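Local coordinates for replication protein B (Plasmid RSF1010, PDB 3H25), which primes replication of the plasmid as a primase, represented here by its catalytic N-terminal domain in complex with initiator DNA, at residues A[36-41]-A[63-68]; A[18-23]-A[161-166]. One frame throughout, in Å; residues are numbered along the deposited sequence.

Interaction 1. Residues A[36-41]-A[63-68]; sequences FDIGVR and PWLKRM. With nucleotides of chain B.
Trp-64 O accepts a hydrogen bond from Met-68 N at 2.9 Å. This turn of helix 62-70 carries residues that face strand 36-41. It also puts Met-68 CG over one face of the Trp-64 indole, 3.4 Å above the plane and offset toward the rim. The contact with the strand is entirely apolar. Ile-38 and Val-40, two residues apart, point toward the helix. With CG1 beside the backbone N (chi1 -57°), CG2 of Ile-38 stands anti to that N and meets Leu-65 CD2 at 3.8 Å. The two side chains cross at about a right angle. Val-40 uses both branches. Its CG2 lies obliquely to the indole, 3.9 Å from Trp-64 CH2, and also reaches Leu-65 CD2. Its CG1 touches Met-68 CB at 4.1 Å. Beyond CB the methionine chain bends away from the strand.

The other side of the helix turns to the DNA. Trp-64 spans both sides: its six-membered ring meets Val-40, while CD1 comes to 3.3 Å from C2 of DC7 of chain B. The O4' of this nucleotide lies in plane at the edge of the indole. Arg-67 runs out extended from the DC6 sugar past C5 and C6 of the DC7 base. Its NH1 ends 3.3 Å from OP2 of DC7, consistent with charge attraction. O3' of DC6 of chain B lies in the guanidinium plane, at the edge. Lys-66 CD lies beside O3' of DT5 of chain B. The helix thus lies between the apolar face of the sheet and the bound DNA.

Helix and strand segments run at 24° to each other, their axes 10.4 Å apart. Strand 35-42 lies between strands 48-54 and 73-79 of an antiparallel sheet. Arg-51 of strand 48-54 makes a cation-pi contact with Trp-64, and Val-58 of helix 55-60 packs on Ile-38.

Interaction 2. Residues A[18-23]-A[161-166]; sequences DRTLQA and AGFTNR. With nucleotides of chain B.
Thr-20 OG1 donates a 2.6 Å hydrogen bond to Gly-162 O. The same oxygen accepts one from N3 of DT3 of chain B, 2.7 Å long and nearly straight at 168°. The hydroxyl therefore joins helix, loop and thymine base at one point. Ala-23, one turn on, rests its CB 4.1 Å from Ala-161 CB.

Next to Thr-20, the Arg-19 side chain lies against the DNA from CB to its tip. Its CB sits 3.6 Å from C5 of the DT3 base. CG passes C6 and O4' of that nucleotide. CD reaches DC2 of chain B, 3.8 Å from its O2. The guanidinium then lies with one face over O4' of DC2, and NH1 hydrogen-bonds O2 of a cytosine base. An alanine here would keep CB near the thymine, but would probably leave that cytosine O2 without its donor and the DC2 sugar without its guanidinium cover.

On the loop side, Thr-164 OG1 makes a weak hydrogen bond to O4 of DT5 of chain B. Arg-166 NH2 is 2.9 Å from that O4. Both segments thus meet polar atoms of thymine bases, consistent with recognition of the initiator DNA.

Segment 161-166 lies in the loop between strands 158-159 and 181-184. Phe-163 packs on Leu-65 of helix 62-70 and Val-75 of strand 73-79. OE1 of Gln-27, farther along helix 19-31, accepts a hydrogen bond from Ala-161 N.

In the fold
The modelled chain begins at the start of helix 19-31, the first half of interaction 2. Strand 35-42 follows, then strand 48-54 and helix 55-60. The return of helix 62-70 onto strand 35-42 closes the short loop of interaction 1. The chain then adds the remaining strands of the first sheet and three of the second. Residues 161-166 come back to helix 19-31 and close the long loop of interaction 2, with interaction 1 nested inside it; strand 181-184 follows later. The two contacts meet where Leu-65 CB lies 3.5 Å from Phe-163 CZ. Interaction 1 ties helix 62-70 to the first sheet, interaction 2 the N-terminal helix to the late loop. Both reach DT5 of chain B.

Interaction 1. Residues A[36-41]-A[63-68]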
loop_
_atom_site.group_PDB
_atom_site.type_symbol
_atom_site.label_atom_id
_atom_site.label_comp_id
_atom_site.label_asym_id
_atom_site.label_seq_id
_atom_site.Cartn_x
_atom_site.Cartn_y
_atom_site.Cartn_z
ATOM N N PHE A 36 -10.218 2.769 -6.434
ATOM C CA PHE A 36 -9.622 1.937 -5.387
ATOM C C PHE A 36 -10.466 0.701 -5.072
ATOM O O PHE A 36 -11.689 0.721 -5.215
ATOM C CB PHE A 36 -9.471 2.737 -4.088
ATOM C CG PHE A 36 -8.549 3.918 -4.188
ATOM C CD1 PHE A 36 -9.051 5.186 -4.468
ATOM C CD2 PHE A 36 -7.182 3.772 -3.963
ATOM C CE1 PHE A 36 -8.205 6.286 -4.548
ATOM C CE2 PHE A 36 -6.327 4.869 -4.037
ATOM C CZ PHE A 36 -6.842 6.128 -4.330
ATOM N N ASP A 37 -9.798 -0.367 -4.640
ATOM C CA ASP A 37 -10.462 -1.478 -3.964
ATOM C C ASP A 37 -10.405 -1.229 -2.460
ATOM O O ASP A 37 -9.322 -1.037 -1.899
ATOM C CB ASP A 37 -9.783 -2.817 -4.284
ATOM C CG ASP A 37 -10.108 -3.333 -5.673
ATOM O OD1 ASP A 37 -11.189 -3.013 -6.211
ATOM O OD2 ASP A 37 -9.277 -4.082 -6.225
ATOM N N ILE A 38 -11.567 -1.225 -1.816
ATOM C CA ILE A 38 -11.638 -1.070 -0.366
ATOM C C ILE A 38 -12.015 -2.399 0.276
ATOM O O ILE A 38 -13.109 -2.924 0.052
ATOM C CB ILE A 38 -12.635 0.047 0.060
ATOM C CG1 ILE A 38 -12.264 1.396 -0.577
ATOM C CG2 ILE A 38 -12.728 0.150 1.589
ATOM C CD1 ILE A 38 -10.902 1.958 -0.177
ATOM N N GLY A 39 -11.090 -2.937 1.064
ATOM C CA GLY A 39 -11.294 -4.205 1.751
ATOM C C GLY A 39 -11.747 -3.999 3.181
ATOM O O GLY A 39 -11.134 -3.234 3.929
ATOM N N VAL A 40 -12.835 -4.671 3.553
ATOM C CA VAL A 40 -13.355 -4.614 4.922
ATOM C C VAL A 40 -13.327 -6.022 5.523
ATOM O O VAL A 40 -14.166 -6.867 5.206
ATOM C CB VAL A 40 -14.782 -3.996 4.993
ATOM C CG1 VAL A 40 -15.166 -3.708 6.427
ATOM C CG2 VAL A 40 -14.868 -2.713 4.177
ATOM N N ARG A 41 -12.342 -6.261 6.384
ATOM C CA ARG A 41 -12.086 -7.587 6.934
ATOM C C ARG A 41 -12.758 -7.761 8.291
ATOM O O ARG A 41 -12.526 -6.978 9.215
ATOM C CB ARG A 41 -10.576 -7.826 7.041
ATOM C CG ARG A 41 -10.153 -9.250 7.384
ATOM C CD ARG A 41 -8.635 -9.359 7.374
ATOM N NE ARG A 41 -8.135 -10.478 8.173
ATOM C CZ ARG A 41 -7.768 -11.661 7.681
ATOM N NH1 ARG A 41 -7.324 -12.607 8.501
ATOM N NH2 ARG A 41 -7.843 -11.904 6.377
ATOM N N PRO A 63 -18.756 7.409 6.388
ATOM C CA PRO A 63 -19.628 7.071 7.525
ATOM C C PRO A 63 -19.889 5.569 7.686
ATOM O O PRO A 63 -19.914 5.073 8.815
ATOM C CB PRO A 63 -20.933 7.805 7.198
ATOM C CG PRO A 63 -20.520 8.928 6.327
ATOM C CD PRO A 63 -19.406 8.387 5.491
ATOM N N TRP A 64 -20.084 4.858 6.575
ATOM C CA TRP A 64 -20.267 3.407 6.610
ATOM C C TRP A 64 -18.983 2.715 7.051
ATOM O O TRP A 64 -19.015 1.810 7.884
ATOM C CB TRP A 64 -20.721 2.874 5.249
ATOM C CG TRP A 64 -20.849 1.374 5.197
ATOM C CD1 TRP A 64 -21.851 0.616 5.737
ATOM C CD2 TRP A 64 -19.944 0.453 4.570
ATOM N NE1 TRP A 64 -21.627 -0.718 5.486
ATOM C CE2 TRP A 64 -20.465 -0.847 4.770
ATOM C CE3 TRP A 64 -18.744 0.599 3.859
ATOM C CZ2 TRP A 64 -19.825 -1.996 4.287
ATOM C CZ3 TRP A 64 -18.108 -0.543 3.378
ATOM C CH2 TRP A 64 -18.652 -1.823 3.595
ATOM N N LEU A 65 -17.857 3.153 6.493
ATOM C CA LEU A 65 -16.547 2.639 6.879
ATOM C C LEU A 65 -16.261 2.887 8.362
ATOM O O LEU A 65 -15.641 2.056 9.021
ATOM C CB LEU A 65 -15.448 3.253 6.008
ATOM C CG LEU A 65 -15.406 2.921 4.512
ATOM C CD1 LEU A 65 -14.406 3.821 3.798
ATOM C CD2 LEU A 65 -15.080 1.448 4.264
ATOM N N LYS A 66 -16.724 4.027 8.876
ATOM C CA LYS A 66 -16.636 4.345 10.303
ATOM C C LYS A 66 -17.457 3.368 11.145
ATOM O O LYS A 66 -17.013 2.933 12.211
ATOM C CB LYS A 66 -17.105 5.780 10.576
ATOM C CG LYS A 66 -16.093 6.873 10.255
ATOM C CD LYS A 66 -16.512 8.186 10.902
ATOM C CE LYS A 66 -15.464 9.281 10.727
ATOM N NZ LYS A 66 -15.663 10.061 9.477
ATOM N N ARG A 67 -18.650 3.031 10.656
ATOM C CA ARG A 67 -19.555 2.121 11.355
ATOM C C ARG A 67 -19.009 0.694 11.424
ATOM O O ARG A 67 -18.971 0.090 12.500
ATOM C CB ARG A 67 -20.941 2.130 10.704
ATOM C CG ARG A 67 -21.951 1.247 11.419
ATOM C CD ARG A 67 -23.244 1.114 10.634
ATOM N NE ARG A 67 -24.146 0.140 11.249
ATOM C CZ ARG A 67 -24.972 0.401 12.261
ATOM N NH1 ARG A 67 -25.030 1.616 12.794
ATOM N NH2 ARG A 67 -25.744 -0.563 12.744
ATOM N N MET A 68 -18.593 0.166 10.273
ATOM C CA MET A 68 -18.035 -1.181 10.181
ATOM C C MET A 68 -16.794 -1.330 11.063
ATOM O O MET A 68 -16.631 -2.341 11.747
ATOM C CB MET A 68 -17.703 -1.530 8.727
ATOM C CG MET A 68 -18.907 -1.583 7.791
ATOM S SD MET A 68 -19.792 -3.163 7.768
ATOM C CE MET A 68 -21.025 -2.926 9.049
ATOM P P DC B 7 -24.773 5.165 10.548
ATOM O OP1 DC B 7 -24.944 6.627 10.382
ATOM O OP2 DC B 7 -25.811 4.366 11.236
ATOM O "O5'" DC B 7 -24.530 4.492 9.121
ATOM C "C5'" DC B 7 -23.725 5.130 8.141
ATOM C "C4'" DC B 7 -24.205 4.728 6.762
ATOM O "O4'" DC B 7 -24.002 3.303 6.602
ATOM C "C3'" DC B 7 -25.687 4.992 6.513
ATOM O "O3'" DC B 7 -25.831 5.815 5.356
ATOM C "C2'" DC B 7 -26.312 3.604 6.342
ATOM C "C1'" DC B 7 -25.121 2.733 5.957
ATOM N N1 DC B 7 -25.217 1.288 6.364
ATOM C C2 DC B 7 -25.103 0.272 5.397
ATOM O O2 DC B 7 -24.930 0.560 4.207
ATOM N N3 DC B 7 -25.186 -1.025 5.797
ATOM C C4 DC B 7 -25.372 -1.326 7.085
ATOM N N4 DC B 7 -25.448 -2.616 7.419
ATOM C C5 DC B 7 -25.490 -0.313 8.084
ATOM C C6 DC B 7 -25.405 0.963 7.682
ATOM P P DC B 6 -19.778 9.076 13.395
ATOM O OP1 DC B 6 -19.670 9.915 12.181
ATOM O OP2 DC B 6 -20.283 9.679 14.649
ATOM O "O5'" DC B 6 -20.670 7.789 13.070
ATOM C "C5'" DC B 6 -20.531 7.099 11.833
ATOM C "C4'" DC B 6 -21.271 5.767 11.844
ATOM O "O4'" DC B 6 -20.713 4.876 12.845
ATOM C "C3'" DC B 6 -22.767 5.822 12.132
ATOM O "O3'" DC B 6 -23.389 4.869 11.288
ATOM C "C2'" DC B 6 -22.870 5.423 13.606
ATOM C "C1'" DC B 6 -21.728 4.415 13.717
ATOM N N1 DC B 6 -21.089 4.236 15.063
ATOM C C2 DC B 6 -20.980 2.953 15.629
ATOM O O2 DC B 6 -21.433 1.972 15.027
ATOM N N3 DC B 6 -20.380 2.818 16.841
ATOM C C4 DC B 6 -19.896 3.889 17.479
ATOM N N4 DC B 6 -19.314 3.702 18.668
ATOM C C5 DC B 6 -19.991 5.201 16.922
ATOM C C6 DC B 6 -20.586 5.322 15.727
ATOM P P DT B 5 -17.165 6.960 19.428
ATOM O OP1 DT B 5 -18.630 7.090 19.573
ATOM O OP2 DT B 5 -16.534 5.664 19.760
ATOM O "O5'" DT B 5 -16.754 7.345 17.933
ATOM C "C5'" DT B 5 -17.426 8.374 17.206
ATOM C "C4'" DT B 5 -17.042 8.311 15.738
ATOM O "O4'" DT B 5 -15.817 7.544 15.588
ATOM C "C3'" DT B 5 -18.087 7.660 14.834
ATOM O "O3'" DT B 5 -18.329 8.469 13.689
ATOM C "C2'" DT B 5 -17.476 6.321 14.434
ATOM C "C1'" DT B 5 -15.979 6.560 14.587
ATOM N N1 DT B 5 -15.232 5.314 14.954
ATOM C C2 DT B 5 -14.482 4.676 13.982
ATOM O O2 DT B 5 -14.374 5.062 12.831
ATOM N N3 DT B 5 -13.844 3.541 14.412
ATOM C C4 DT B 5 -13.872 2.983 15.676
ATOM O O4 DT B 5 -13.250 1.955 15.932
ATOM C C5 DT B 5 -14.677 3.694 16.648
ATOM C C7 DT B 5 -14.796 3.198 18.060
ATOM C C6 DT B 5 -15.310 4.810 16.244
#

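Interaction 2. Residues A[18-23]-A[161-166]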
loop_
_atom_site.group_PDB
_atom_site.type_symbol
_atom_site.label_atom_id
_atom_site.label_comp_id
_atom_site.label_asym_id
_atom_site.label_seq_id
_atom_site.Cartn_x
_atom_site.Cartn_y
_atom_site.Cartn_z
ATOM N N ASP A 18 -12.893 16.234 10.989
ATOM C CA ASP A 18 -12.201 15.286 11.912
ATOM C C ASP A 18 -10.981 14.624 11.256
ATOM O O ASP A 18 -10.784 14.713 10.041
ATOM C CB ASP A 18 -13.179 14.220 12.433
ATOM C CG ASP A 18 -14.232 14.787 13.386
ATOM O OD1 ASP A 18 -13.927 15.730 14.155
ATOM O OD2 ASP A 18 -15.370 14.269 13.376
ATOM N N ARG A 19 -10.184 13.948 12.081
ATOM C CA ARG A 19 -8.886 13.401 11.683
ATOM C C ARG A 19 -8.955 12.190 10.748
ATOM O O ARG A 19 -8.015 11.936 9.991
ATOM C CB ARG A 19 -8.062 13.052 12.926
ATOM C CG ARG A 19 -7.848 14.220 13.882
ATOM C CD ARG A 19 -6.733 13.930 14.870
ATOM N NE ARG A 19 -6.325 15.128 15.603
ATOM C CZ ARG A 19 -5.434 16.016 15.169
ATOM N NH1 ARG A 19 -4.839 15.860 13.990
ATOM N NH2 ARG A 19 -5.133 17.069 15.918
ATOM N N THR A 20 -10.055 11.444 10.814
ATOM C CA THR A 20 -10.260 10.276 9.954
ATOM C C THR A 20 -10.358 10.686 8.486
ATOM O O THR A 20 -9.644 10.151 7.634
ATOM C CB THR A 20 -11.519 9.476 10.379
ATOM O OG1 THR A 20 -11.223 8.719 11.558
ATOM C CG2 THR A 20 -11.976 8.521 9.278
ATOM N N LEU A 21 -11.236 11.649 8.213
ATOM C CA LEU A 21 -11.487 12.145 6.864
ATOM C C LEU A 21 -10.240 12.774 6.235
ATOM O O LEU A 21 -9.972 12.568 5.050
ATOM C CB LEU A 21 -12.644 13.146 6.892
ATOM C CG LEU A 21 -13.181 13.684 5.566
ATOM C CD1 LEU A 21 -14.222 12.750 4.961
ATOM C CD2 LEU A 21 -13.743 15.078 5.769
ATOM N N GLN A 22 -9.490 13.535 7.036
ATOM C CA GLN A 22 -8.226 14.139 6.600
ATOM C C GLN A 22 -7.175 13.101 6.220
ATOM O O GLN A 22 -6.432 13.293 5.255
ATOM C CB GLN A 22 -7.662 15.072 7.676
ATOM C CG GLN A 22 -7.856 16.564 7.394
ATOM C CD GLN A 22 -9.166 17.114 7.931
ATOM O OE1 GLN A 22 -10.230 16.515 7.753
ATOM N NE2 GLN A 22 -9.093 18.268 8.585
ATOM N N ALA A 23 -7.118 12.010 6.982
ATOM C CA ALA A 23 -6.159 10.933 6.734
ATOM C C ALA A 23 -6.463 10.182 5.438
ATOM O O ALA A 23 -5.550 9.881 4.667
ATOM C CB ALA A 23 -6.114 9.971 7.920
ATOM N N ALA A 161 -5.473 4.540 6.502
ATOM C CA ALA A 161 -5.342 5.394 7.679
ATOM C C ALA A 161 -6.650 6.113 8.009
ATOM O O ALA A 161 -7.475 6.368 7.125
ATOM C CB ALA A 161 -4.213 6.395 7.488
ATOM N N GLY A 162 -6.831 6.431 9.288
ATOM C CA GLY A 162 -8.048 7.079 9.762
ATOM C C GLY A 162 -9.005 6.091 10.397
ATOM O O GLY A 162 -10.111 6.457 10.801
ATOM N N PHE A 163 -8.580 4.833 10.480
ATOM C CA PHE A 163 -9.382 3.784 11.100
ATOM C C PHE A 163 -8.606 3.076 12.199
ATOM O O PHE A 163 -7.380 3.120 12.233
ATOM C CB PHE A 163 -9.882 2.789 10.052
ATOM C CG PHE A 163 -10.753 3.412 9.007
ATOM C CD1 PHE A 163 -12.098 3.663 9.265
ATOM C CD2 PHE A 163 -10.231 3.766 7.769
ATOM C CE1 PHE A 163 -12.912 4.255 8.304
ATOM C CE2 PHE A 163 -11.035 4.355 6.802
ATOM C CZ PHE A 163 -12.380 4.598 7.069
ATOM N N THR A 164 -9.341 2.433 13.098
ATOM C CA THR A 164 -8.765 1.729 14.234
ATOM C C THR A 164 -8.266 0.341 13.825
ATOM O O THR A 164 -8.911 -0.352 13.033
ATOM C CB THR A 164 -9.807 1.625 15.370
ATOM O OG1 THR A 164 -10.127 2.940 15.839
ATOM C CG2 THR A 164 -9.285 0.802 16.530
ATOM N N ASN A 165 -7.108 -0.046 14.356
ATOM C CA ASN A 165 -6.583 -1.397 14.178
ATOM C C ASN A 165 -7.297 -2.356 15.133
ATOM O O ASN A 165 -7.205 -2.213 16.355
ATOM C CB ASN A 165 -5.066 -1.424 14.408
ATOM C CG ASN A 165 -4.406 -2.695 13.881
ATOM O OD1 ASN A 165 -5.008 -3.770 13.858
ATOM N ND2 ASN A 165 -3.153 -2.572 13.464
ATOM N N ARG A 166 -8.007 -3.328 14.564
ATOM C CA ARG A 166 -8.888 -4.201 15.343
ATOM C C ARG A 166 -8.246 -5.499 15.842
ATOM O O ARG A 166 -8.708 -6.079 16.827
ATOM C CB ARG A 166 -10.178 -4.495 14.567
ATOM C CG ARG A 166 -11.198 -3.360 14.603
ATOM C CD ARG A 166 -11.767 -3.171 16.009
ATOM N NE ARG A 166 -12.685 -2.039 16.090
ATOM C CZ ARG A 166 -13.165 -1.536 17.226
ATOM N NH1 ARG A 166 -12.816 -2.057 18.395
ATOM N NH2 ARG A 166 -13.996 -0.503 17.191
ATOM P P DT B 3 -5.811 11.305 19.436
ATOM O OP1 DT B 3 -5.243 12.228 20.446
ATOM O OP2 DT B 3 -5.606 9.844 19.563
ATOM O "O5'" DT B 3 -7.383 11.568 19.320
ATOM C "C5'" DT B 3 -7.901 12.869 19.048
ATOM C "C4'" DT B 3 -9.364 12.805 18.630
ATOM O "O4'" DT B 3 -9.466 12.544 17.207
ATOM C "C3'" DT B 3 -10.215 11.734 19.307
ATOM O "O3'" DT B 3 -11.494 12.286 19.589
ATOM C "C2'" DT B 3 -10.293 10.617 18.268
ATOM C "C1'" DT B 3 -10.274 11.407 16.967
ATOM N N1 DT B 3 -9.712 10.685 15.783
ATOM C C2 DT B 3 -10.557 10.232 14.782
ATOM O O2 DT B 3 -11.768 10.369 14.793
ATOM N N3 DT B 3 -9.922 9.596 13.743
ATOM C C4 DT B 3 -8.563 9.374 13.599
ATOM O O4 DT B 3 -8.100 8.792 12.623
ATOM C C5 DT B 3 -7.737 9.872 14.675
ATOM C C7 DT B 3 -6.250 9.698 14.644
ATOM C C6 DT B 3 -8.342 10.497 15.696
ATOM P P DT B 5 -17.165 6.960 19.428
ATOM O OP1 DT B 5 -18.630 7.090 19.573
ATOM O OP2 DT B 5 -16.534 5.664 19.760
ATOM O "O5'" DT B 5 -16.754 7.345 17.933
ATOM C "C5'" DT B 5 -17.426 8.374 17.206
ATOM C "C4'" DT B 5 -17.042 8.311 15.738
ATOM O "O4'" DT B 5 -15.817 7.544 15.588
ATOM C "C3'" DT B 5 -18.087 7.660 14.834
ATOM O "O3'" DT B 5 -18.329 8.469 13.689
ATOM C "C2'" DT B 5 -17.476 6.321 14.434
ATOM C "C1'" DT B 5 -15.979 6.560 14.587
ATOM N N1 DT B 5 -15.232 5.314 14.954
ATOM C C2 DT B 5 -14.482 4.676 13.982
ATOM O O2 DT B 5 -14.374 5.062 12.831
ATOM N N3 DT B 5 -13.844 3.541 14.412
ATOM C C4 DT B 5 -13.872 2.983 15.676
ATOM O O4 DT B 5 -13.250 1.955 15.932
ATOM C C5 DT B 5 -14.677 3.694 16.648
ATOM C C7 DT B 5 -14.796 3.198 18.060
ATOM C C6 DT B 5 -15.310 4.810 16.244
ATOM P P DC B 2 -0.106 14.098 18.793
ATOM O OP1 DC B 2 0.057 14.144 20.264
ATOM O OP2 DC B 2 0.157 12.836 18.063
ATOM O "O5'" DC B 2 -1.580 14.601 18.424
ATOM C "C5'" DC B 2 -2.717 13.884 18.866
ATOM C "C4'" DC B 2 -3.531 13.348 17.701
ATOM O "O4'" DC B 2 -2.824 13.481 16.442
ATOM C "C3'" DC B 2 -3.869 11.869 17.826
ATOM O "O3'" DC B 2 -5.265 11.733 18.000
ATOM C "C2'" DC B 2 -3.405 11.234 16.520
ATOM C "C1'" DC B 2 -3.280 12.443 15.603
ATOM N N1 DC B 2 -2.338 12.207 14.464
ATOM C C2 DC B 2 -2.853 11.961 13.177
ATOM O O2 DC B 2 -4.078 11.951 12.986
ATOM N N3 DC B 2 -1.981 11.741 12.156
ATOM C C4 DC B 2 -0.663 11.752 12.379
ATOM N N4 DC B 2 0.145 11.530 11.337
ATOM C C5 DC B 2 -0.119 11.996 13.679
ATOM C C6 DC B 2 -0.983 12.214 14.680
#